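Local coordinates for protein F420-reducing hydrogenase, subunit beta (Methanothermobacter marburgensis, PDB 4OMF) that carries FAD and an iron–sulfur cluster in a hydrogenase that reduces coenzyme F420 with hydrogen, probably relaying electrons from cluster to flavin to F420, at residues 78-81 with 82-85; 99-103 with 104-108; 107-110 with 111-114. All coordinates share one frame; numbering follows the deposited sequence. Where two conformers were deposited one is given.

Contact 1 (78-81 with 82-85); sequences FSPN and VMML. With FAD (flavin-adenine dinucleotide), chain R.
P80 and M83 carry much of this turn, where the loop before helix 85-89 bends round. The backbone does the main work: M83 N donates to P80 O at 3.0 Å, and M84 N reaches N81 O at 3.3 Å. Just before these, P80 sits at the centre of an inverse gamma turn, closed by a weak bond from N81 N to S79 O.

The apolar part rests on M83. Its CG stands between its own N and carbonyl carbon (chi1 77°), which lays the start of the side chain against the P80 carbonyl and brings SD within 4.1 Å of P80 CB. V82 and L85 instead pack on I109 of helix 103-114.

Two polar residues border the adenine of FAD. S79 touches it with CB, 3.7 Å from N1A, while its OG turns to N81 and donates to OD1 at 2.9 Å, tilted 23° from the plane of the N81 side-chain carbonyl. N81 ND2 gives its own hydrogen bond to V100 O. Held at both ends, the amide has its flip settled, and ND2 lies 3.4 Å from C2A of the same base.

S79 and N81 thus form an uncharged side of the adenine pocket: the serine positions the asparagine, whose polar atoms are engaged by protein, and the base is met here by packing.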
loop_
_atom_site.group_PDB
_atom_site.type_symbol
_atom_site.label_atom_id
_atom_site.label_comp_id
_atom_site.label_asym_id
_atom_site.label_seq_id
_atom_site.Cartn_x
_atom_site.Cartn_y
_atom_site.Cartn_z
ATOM N N PHE C 78 21.129 -14.557 5.413
ATOM C CA PHE C 78 20.885 -13.651 4.297
ATOM C C PHE C 78 21.780 -12.421 4.306
ATOM O O PHE C 78 21.955 -11.775 5.335
ATOM C CB PHE C 78 19.421 -13.184 4.292
ATOM C CG PHE C 78 18.425 -14.301 4.400
ATOM C CD1 PHE C 78 17.436 -14.273 5.369
ATOM C CD2 PHE C 78 18.463 -15.377 3.523
ATOM C CE1 PHE C 78 16.505 -15.299 5.470
ATOM C CE2 PHE C 78 17.551 -16.403 3.626
ATOM C CZ PHE C 78 16.562 -16.366 4.607
ATOM N N SER C 79 22.327 -12.095 3.139
ATOM C CA SER C 79 22.949 -10.805 2.890
ATOM C C SER C 79 22.562 -10.473 1.465
ATOM O O SER C 79 23.172 -10.975 0.532
ATOM C CB SER C 79 24.464 -10.848 3.055
ATOM O OG SER C 79 25.047 -9.578 2.778
ATOM N N PRO C 80 21.498 -9.673 1.287
ATOM C CA PRO C 80 20.975 -9.477 -0.073
ATOM C C PRO C 80 21.867 -8.528 -0.856
ATOM O O PRO C 80 21.501 -7.364 -1.063
ATOM C CB PRO C 80 19.587 -8.863 0.161
ATOM C CG PRO C 80 19.302 -9.043 1.639
ATOM C CD PRO C 80 20.654 -9.025 2.298
ATOM N N ASN C 81 23.019 -9.033 -1.290
ATOM C CA ASN C 81 24.067 -8.197 -1.872
ATOM C C ASN C 81 23.627 -7.408 -3.085
ATOM O O ASN C 81 24.136 -6.320 -3.314
ATOM C CB ASN C 81 25.286 -9.054 -2.263
ATOM C CG ASN C 81 26.112 -9.462 -1.071
ATOM O OD1 ASN C 81 25.810 -9.095 0.061
ATOM N ND2 ASN C 81 27.175 -10.215 -1.320
ATOM N N VAL C 82 22.689 -7.950 -3.863
ATOM C CA VAL C 82 22.248 -7.257 -5.064
ATOM C C VAL C 82 21.658 -5.898 -4.723
ATOM O O VAL C 82 21.756 -4.982 -5.540
ATOM C CB VAL C 82 21.208 -8.091 -5.860
ATOM C CG1 VAL C 82 20.864 -7.435 -7.210
ATOM C CG2 VAL C 82 21.749 -9.491 -6.091
ATOM N N MET C 83 21.072 -5.747 -3.536
ATOM C CA MET C 83 20.394 -4.487 -3.177
ATOM C C MET C 83 21.300 -3.246 -3.230
ATOM O O MET C 83 20.804 -2.129 -3.358
ATOM C CB MET C 83 19.769 -4.593 -1.778
ATOM C CG MET C 83 20.761 -4.465 -0.630
ATOM S SD MET C 83 20.004 -4.827 1.003
ATOM C CE MET C 83 18.791 -3.501 0.979
ATOM N N MET C 84 22.617 -3.418 -3.105
ATOM C CA MET C 84 23.505 -2.252 -3.038
ATOM C C MET C 84 24.187 -1.892 -4.365
ATOM O O MET C 84 24.902 -0.904 -4.431
ATOM C CB MET C 84 24.593 -2.472 -1.978
ATOM C CG MET C 84 24.054 -2.621 -0.563
ATOM S SD MET C 84 23.339 -1.071 -0.000
ATOM C CE MET C 84 24.766 0.000 -0.209
ATOM N N LEU C 85 23.980 -2.702 -5.399
ATOM C CA LEU C 85 24.639 -2.470 -6.687
ATOM C C LEU C 85 24.291 -1.112 -7.289
ATOM O O LEU C 85 25.158 -0.454 -7.858
ATOM C CB LEU C 85 24.288 -3.580 -7.687
ATOM C CG LEU C 85 24.813 -4.974 -7.338
ATOM C CD1 LEU C 85 24.366 -5.947 -8.426
ATOM C CD2 LEU C 85 26.334 -5.024 -7.188
HETATM P PA FAD R . 36.690 -15.014 1.624
HETATM O O1A FAD R . 36.468 -15.650 2.972
HETATM O O2A FAD R . 37.968 -14.331 1.237
HETATM O O5B FAD R . 35.516 -13.960 1.404
HETATM C C5B FAD R . 34.185 -14.477 1.542
HETATM C C4B FAD R . 33.252 -13.553 0.758
HETATM O O4B FAD R . 31.921 -14.070 0.821
HETATM C C3B FAD R . 33.242 -12.163 1.381
HETATM O O3B FAD R . 33.428 -11.139 0.392
HETATM C C2B FAD R . 31.843 -12.059 1.972
HETATM O O2B FAD R . 31.349 -10.713 1.878
HETATM C C1B FAD R . 31.023 -13.016 1.126
HETATM N N9A FAD R . 29.882 -13.530 1.904
HETATM C C8A FAD R . 29.954 -14.113 3.114
HETATM N N7A FAD R . 28.723 -14.482 3.540
HETATM C C5A FAD R . 27.848 -14.120 2.561
HETATM C C6A FAD R . 26.381 -14.197 2.375
HETATM N N6A FAD R . 25.574 -14.731 3.329
HETATM N N1A FAD R . 25.886 -13.719 1.222
HETATM C C2A FAD R . 26.660 -13.150 0.273
HETATM N N3A FAD R . 28.005 -13.031 0.376
HETATM C C4A FAD R . 28.625 -13.498 1.489
HETATM N N1 FAD R . 30.806 -23.383 -0.418
HETATM C C2 FAD R . 30.734 -24.652 -0.987
HETATM O O2 FAD R . 31.788 -25.204 -1.361
HETATM N N3 FAD R . 29.500 -25.282 -1.078
HETATM C C4 FAD R . 28.347 -24.649 -0.662
HETATM O O4 FAD R . 27.251 -25.237 -0.798
HETATM C C4X FAD R . 28.488 -23.741 0.454
HETATM N N5 FAD R . 27.218 -23.162 0.962
HETATM C C5X FAD R . 27.251 -21.694 1.009
HETATM C C6 FAD R . 26.050 -21.095 1.427
HETATM C C7 FAD R . 26.019 -19.727 1.720
HETATM C C7M FAD R . 24.720 -19.066 2.160
HETATM C C8 FAD R . 27.199 -18.995 1.605
HETATM C C8M FAD R . 27.298 -17.510 1.899
HETATM C C9 FAD R . 28.412 -19.594 1.201
HETATM C C9A FAD R . 28.466 -20.976 0.988
HETATM N N10 FAD R . 29.653 -21.569 0.485
HETATM C C10 FAD R . 29.745 -22.941 0.339
HETATM C "C1'" FAD R . 30.823 -20.792 0.032
HETATM C "C2'" FAD R . 31.897 -20.617 1.074
HETATM O "O2'" FAD R . 31.497 -20.838 2.348
HETATM C "C3'" FAD R . 32.682 -19.545 0.844
HETATM O "O3'" FAD R . 32.071 -18.359 1.087
HETATM C "C4'" FAD R . 33.525 -19.569 -0.419
HETATM O "O4'" FAD R . 34.311 -20.776 -0.521
HETATM C "C5'" FAD R . 34.429 -18.334 -0.500
HETATM O "O5'" FAD R . 35.523 -18.482 0.392
HETATM P P FAD R . 36.846 -17.596 0.234
HETATM O O1P FAD R . 37.264 -17.695 -1.216
HETATM O O2P FAD R . 37.841 -17.986 1.287
HETATM O O3P FAD R . 36.285 -16.087 0.475
#

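Contact 2 (99-103 with 104-108); sequences TVAIP and CQTMG. With SF4 (iron/sulfur cluster), chain N.
I102 and Q105 meet where strand 97-101 turns into helix 103-114, the first turn of a beta-alpha-beta unit whose chain returns through strand 126-132; strand and helix segments run at 124° to each other. The two side chains cross obliquely, I102 CG1 lying 3.7 Å from Q105 CD. The glutamine is stretched out beyond CG and its NE2 donates to S79 O in the loop before helix 85-89, whereas OE1 is buried and has no hydrogen-bonding partner in the model.

On another side of the turn, the methyl of A101 points at the helix. T106 N reaches I102 O, the carbonyl of the N-cap residue, at 3.0 Å, nearly along the C=O axis. In one of the two conformers of T106, OG1 (chi1 -60°) also donates to that oxygen from well above the carbonyl plane and touches A101 CB at 3.4 Å; this second grip is less certain. P103 opens the helix, with M107 CE 4.1 Å from its CB; M107 N donates to P103 O.

I102, P103 and C104 also border the iron–sulfur cluster. P103 CD packs 3.5 Å from sulfide S3, and I102 CD1 lies 3.7 Å from S2. The cluster sits at the N-terminal end of the helix, whose dipole could temper its negative charge. C104 directs SG between its backbone N and carbonyl carbon, and SG binds iron FE1 at 2.4 Å.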
loop_
_atom_site.group_PDB
_atom_site.type_symbol
_atom_site.label_atom_id
_atom_site.label_comp_id
_atom_site.label_asym_id
_atom_site.label_seq_id
_atom_site.Cartn_x
_atom_site.Cartn_y
_atom_site.Cartn_z
ATOM N N THR C 99 31.488 -7.626 -7.454
ATOM C CA THR C 99 30.640 -8.086 -6.361
ATOM C C THR C 99 30.848 -9.567 -6.133
ATOM O O THR C 99 31.403 -10.265 -6.985
ATOM C CB THR C 99 29.130 -7.814 -6.631
ATOM O OG1 THR C 99 28.383 -8.071 -5.429
ATOM C CG2 THR C 99 28.614 -8.694 -7.767
ATOM N N VAL C 100 30.420 -10.035 -4.973
ATOM C CA VAL C 100 30.383 -11.458 -4.701
ATOM C C VAL C 100 28.917 -11.837 -4.542
ATOM O O VAL C 100 28.124 -11.049 -3.992
ATOM C CB VAL C 100 31.201 -11.822 -3.438
ATOM C CG1 VAL C 100 30.753 -10.987 -2.253
ATOM C CG2 VAL C 100 31.119 -13.343 -3.139
ATOM N N ALA C 101 28.556 -13.015 -5.055
ATOM C CA ALA C 101 27.152 -13.428 -5.095
ATOM C C ALA C 101 27.014 -14.948 -5.031
ATOM O O ALA C 101 27.758 -15.654 -5.678
ATOM C CB ALA C 101 26.488 -12.894 -6.377
ATOM N N ILE C 102 26.058 -15.433 -4.251
ATOM C CA ILE C 102 25.635 -16.831 -4.326
ATOM C C ILE C 102 24.817 -17.011 -5.629
ATOM O O ILE C 102 24.497 -16.028 -6.290
ATOM C CB ILE C 102 24.842 -17.228 -3.062
ATOM C CG1 ILE C 102 23.667 -16.270 -2.815
ATOM C CG2 ILE C 102 25.788 -17.254 -1.841
ATOM C CD1 ILE C 102 22.762 -16.700 -1.634
ATOM N N PRO C 103 24.525 -18.258 -6.033
ATOM C CA PRO C 103 23.930 -18.421 -7.374
ATOM C C PRO C 103 22.618 -17.643 -7.612
ATOM O O PRO C 103 22.488 -17.046 -8.676
ATOM C CB PRO C 103 23.704 -19.930 -7.473
ATOM C CG PRO C 103 24.886 -20.509 -6.671
ATOM C CD PRO C 103 25.002 -19.546 -5.477
ATOM N N CYS C 104 21.689 -17.614 -6.660
ATOM C CA CYS C 104 20.421 -16.924 -6.928
ATOM C C CYS C 104 20.637 -15.415 -7.077
ATOM O O CYS C 104 19.943 -14.760 -7.850
ATOM C CB CYS C 104 19.389 -17.206 -5.832
ATOM S SG CYS C 104 19.956 -16.786 -4.172
ATOM N N GLN C 105 21.593 -14.858 -6.342
ATOM C CA GLN C 105 21.918 -13.445 -6.520
ATOM C C GLN C 105 22.552 -13.216 -7.876
ATOM O O GLN C 105 22.251 -12.218 -8.538
ATOM C CB GLN C 105 22.837 -12.949 -5.411
ATOM C CG GLN C 105 22.100 -12.799 -4.072
ATOM C CD GLN C 105 23.046 -12.590 -2.913
ATOM O OE1 GLN C 105 24.270 -12.502 -3.091
ATOM N NE2 GLN C 105 22.497 -12.565 -1.709
ATOM N N THR C 106 23.416 -14.134 -8.305
ATOM C CA THR C 106 24.011 -14.045 -9.627
ATOM C C THR C 106 22.896 -14.011 -10.683
ATOM O O THR C 106 22.998 -13.314 -11.675
ATOM C CB THR C 106 24.982 -15.221 -9.857
ATOM O OG1 THR C 106 26.013 -15.174 -8.861
ATOM C CG2 THR C 106 25.628 -15.159 -11.220
ATOM N N MET C 107 21.822 -14.767 -10.455
ATOM C CA MET C 107 20.716 -14.791 -11.413
ATOM C C MET C 107 19.976 -13.455 -11.528
ATOM O O MET C 107 19.662 -12.997 -12.624
ATOM C CB MET C 107 19.728 -15.894 -11.045
ATOM C CG MET C 107 20.361 -17.260 -11.172
ATOM S SD MET C 107 19.250 -18.566 -10.584
ATOM C CE MET C 107 20.429 -19.751 -9.993
ATOM N N GLY C 108 19.680 -12.835 -10.398
ATOM C CA GLY C 108 19.066 -11.529 -10.426
ATOM C C GLY C 108 19.933 -10.523 -11.151
ATOM O O GLY C 108 19.424 -9.700 -11.911
HETATM FE FE1 SF4 N . 20.023 -19.007 -3.297
HETATM FE FE2 SF4 N . 19.935 -21.423 -4.377
HETATM FE FE3 SF4 N . 18.988 -21.075 -1.905
HETATM FE FE4 SF4 N . 21.647 -20.906 -2.290
HETATM S S1 SF4 N . 20.346 -22.806 -2.590
HETATM S S2 SF4 N . 20.344 -19.405 -1.089
HETATM S S3 SF4 N . 21.763 -20.066 -4.389
HETATM S S4 SF4 N . 18.101 -20.172 -3.818
#

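Contact 3 (107-110 with 111-114); sequences MGIR and KMQT. With KEN (N,N-dimethylmethanamine), chain P.
R110 and Q113 lie side by side on one flank of helix 103-114, pointing the same way, with guanidinium and amide planes only 8° apart. This is the tight part of the contact. R110 NH2 donates to Q113 OE1 at 2.8 Å, nearly straight at 161°, and the hydrogen bond lies in the carbonyl plane, on a lone pair. The bend at chi2 (-50°) turns CD toward Q113, where it comes within 3.2 Å of OE1. Regular helix bonds such as K111 N to M107 O (2.9 Å) hold the turns together beneath the pair. Beyond it sits the bound N,N-dimethylmethanamine: its methyl CB1 is 3.4 Å from Q113 NE2, and its CC1 lies at the edge of the guanidinium, near the plane.

Elsewhere the side chains meet more loosely. I109 CG2 and M112 CE are 4.3 Å apart. A water sits 2.7 Å from T114 OG1 and gives a weak bond to R110 O; the same hydroxyl also has an acidic partner on the chain of another protein. K111, fully extended, carries NZ to backbone oxygens on the chain of another protein.

R110 NE bonds L202 O and NH1 forms a salt bridge with D204, so all three guanidinium nitrogens have partners and the group's rotation is fixed. The carboxylate probably balances the arginine's charge beside the amine pocket.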
loop_
_atom_site.group_PDB
_atom_site.type_symbol
_atom_site.label_atom_id
_atom_site.label_comp_id
_atom_site.label_asym_id
_atom_site.label_seq_id
_atom_site.Cartn_x
_atom_site.Cartn_y
_atom_site.Cartn_z
ATOM N N MET C 107 21.822 -14.767 -10.455
ATOM C CA MET C 107 20.716 -14.791 -11.413
ATOM C C MET C 107 19.976 -13.455 -11.528
ATOM O O MET C 107 19.662 -12.997 -12.624
ATOM C CB MET C 107 19.728 -15.894 -11.045
ATOM C CG MET C 107 20.361 -17.260 -11.172
ATOM S SD MET C 107 19.250 -18.566 -10.584
ATOM C CE MET C 107 20.429 -19.751 -9.993
ATOM N N GLY C 108 19.680 -12.835 -10.398
ATOM C CA GLY C 108 19.066 -11.529 -10.426
ATOM C C GLY C 108 19.933 -10.523 -11.151
ATOM O O GLY C 108 19.424 -9.700 -11.911
ATOM N N ILE C 109 21.247 -10.570 -10.907
ATOM C CA ILE C 109 22.176 -9.657 -11.581
ATOM C C ILE C 109 22.221 -9.881 -13.106
ATOM O O ILE C 109 22.176 -8.930 -13.872
ATOM C CB ILE C 109 23.621 -9.791 -10.989
ATOM C CG1 ILE C 109 23.626 -9.350 -9.516
ATOM C CG2 ILE C 109 24.658 -9.024 -11.841
ATOM C CD1 ILE C 109 24.896 -9.737 -8.778
ATOM N N ARG C 110 22.322 -11.133 -13.538
ATOM C CA ARG C 110 22.455 -11.429 -14.965
ATOM C C ARG C 110 21.131 -11.115 -15.666
ATOM O O ARG C 110 21.115 -10.661 -16.816
ATOM C CB ARG C 110 22.859 -12.897 -15.199
ATOM C CG ARG C 110 24.257 -13.280 -14.708
ATOM C CD ARG C 110 25.337 -12.323 -15.189
ATOM N NE ARG C 110 26.662 -12.933 -15.076
ATOM C CZ ARG C 110 27.801 -12.264 -15.213
ATOM N NH1 ARG C 110 28.963 -12.891 -15.085
ATOM N NH2 ARG C 110 27.780 -10.958 -15.450
ATOM N N LYS C 111 20.022 -11.356 -14.967
ATOM C CA LYS C 111 18.719 -11.014 -15.520
ATOM C C LYS C 111 18.632 -9.508 -15.716
ATOM O O LYS C 111 18.115 -9.043 -16.727
ATOM C CB LYS C 111 17.564 -11.492 -14.611
ATOM C CG LYS C 111 16.173 -11.122 -15.160
ATOM C CD LYS C 111 15.055 -11.726 -14.336
ATOM C CE LYS C 111 13.724 -11.132 -14.774
ATOM N NZ LYS C 111 12.545 -11.690 -13.990
ATOM N N MET C 112 19.164 -8.750 -14.759
ATOM C CA MET C 112 19.145 -7.300 -14.874
ATOM C C MET C 112 19.974 -6.851 -16.069
ATOM O O MET C 112 19.555 -5.958 -16.813
ATOM C CB MET C 112 19.666 -6.637 -13.583
ATOM C CG MET C 112 19.910 -5.125 -13.704
ATOM S SD MET C 112 21.599 -4.690 -14.226
ATOM C CE MET C 112 22.568 -5.349 -12.839
ATOM N N GLN C 113 21.128 -7.494 -16.292
ATOM C CA GLN C 113 22.021 -7.016 -17.352
ATOM C C GLN C 113 21.408 -7.278 -18.728
ATOM O O GLN C 113 21.528 -6.467 -19.646
ATOM C CB GLN C 113 23.396 -7.681 -17.278
ATOM C CG GLN C 113 24.250 -7.308 -16.060
ATOM C CD GLN C 113 25.601 -8.023 -16.079
ATOM O OE1 GLN C 113 25.661 -9.255 -16.024
ATOM N NE2 GLN C 113 26.678 -7.263 -16.196
ATOM N N THR C 114 20.738 -8.417 -18.858
ATOM C CA THR C 114 20.144 -8.799 -20.130
ATOM C C THR C 114 18.829 -8.059 -20.360
ATOM O O THR C 114 18.532 -7.674 -21.502
ATOM C CB THR C 114 19.923 -10.319 -20.181
ATOM O OG1 THR C 114 21.198 -10.956 -20.083
ATOM C CG2 THR C 114 19.310 -10.746 -21.504
HETATM C CA1 KEN P . 31.348 -10.322 -17.638
HETATM C CB1 KEN P . 29.556 -8.568 -17.471
HETATM C CC1 KEN P . 30.439 -9.568 -15.399
HETATM N NE1 KEN P . 30.784 -9.163 -16.819
HETATM O O HOH W 1 23.382 -11.896 -18.879
#

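How the contacts relate
All three contacts are buried and lie on a connected path through the fold. Contact 2 is the most central, its centre about 8 Å from that of the chain, and ties a sheet strand to a helix at the iron–sulfur cluster. Contact 1 lies on the neighbouring loop against the adenine of FAD. Contact 3 shares M107 and G108 with contact 2 and continues the same helix outward, to about 17 Å from the chain centre (centre to centre), toward the amine, where K111 bonds to the chain of another protein. T99 CG2 packs 4.0 Å from I109 CD1, joining contacts 2 and 3. Chemistry follows place: metal binding in the middle, hydrogen bonds of an uncharged side-chain amide by the adenine, charge and water farthest out.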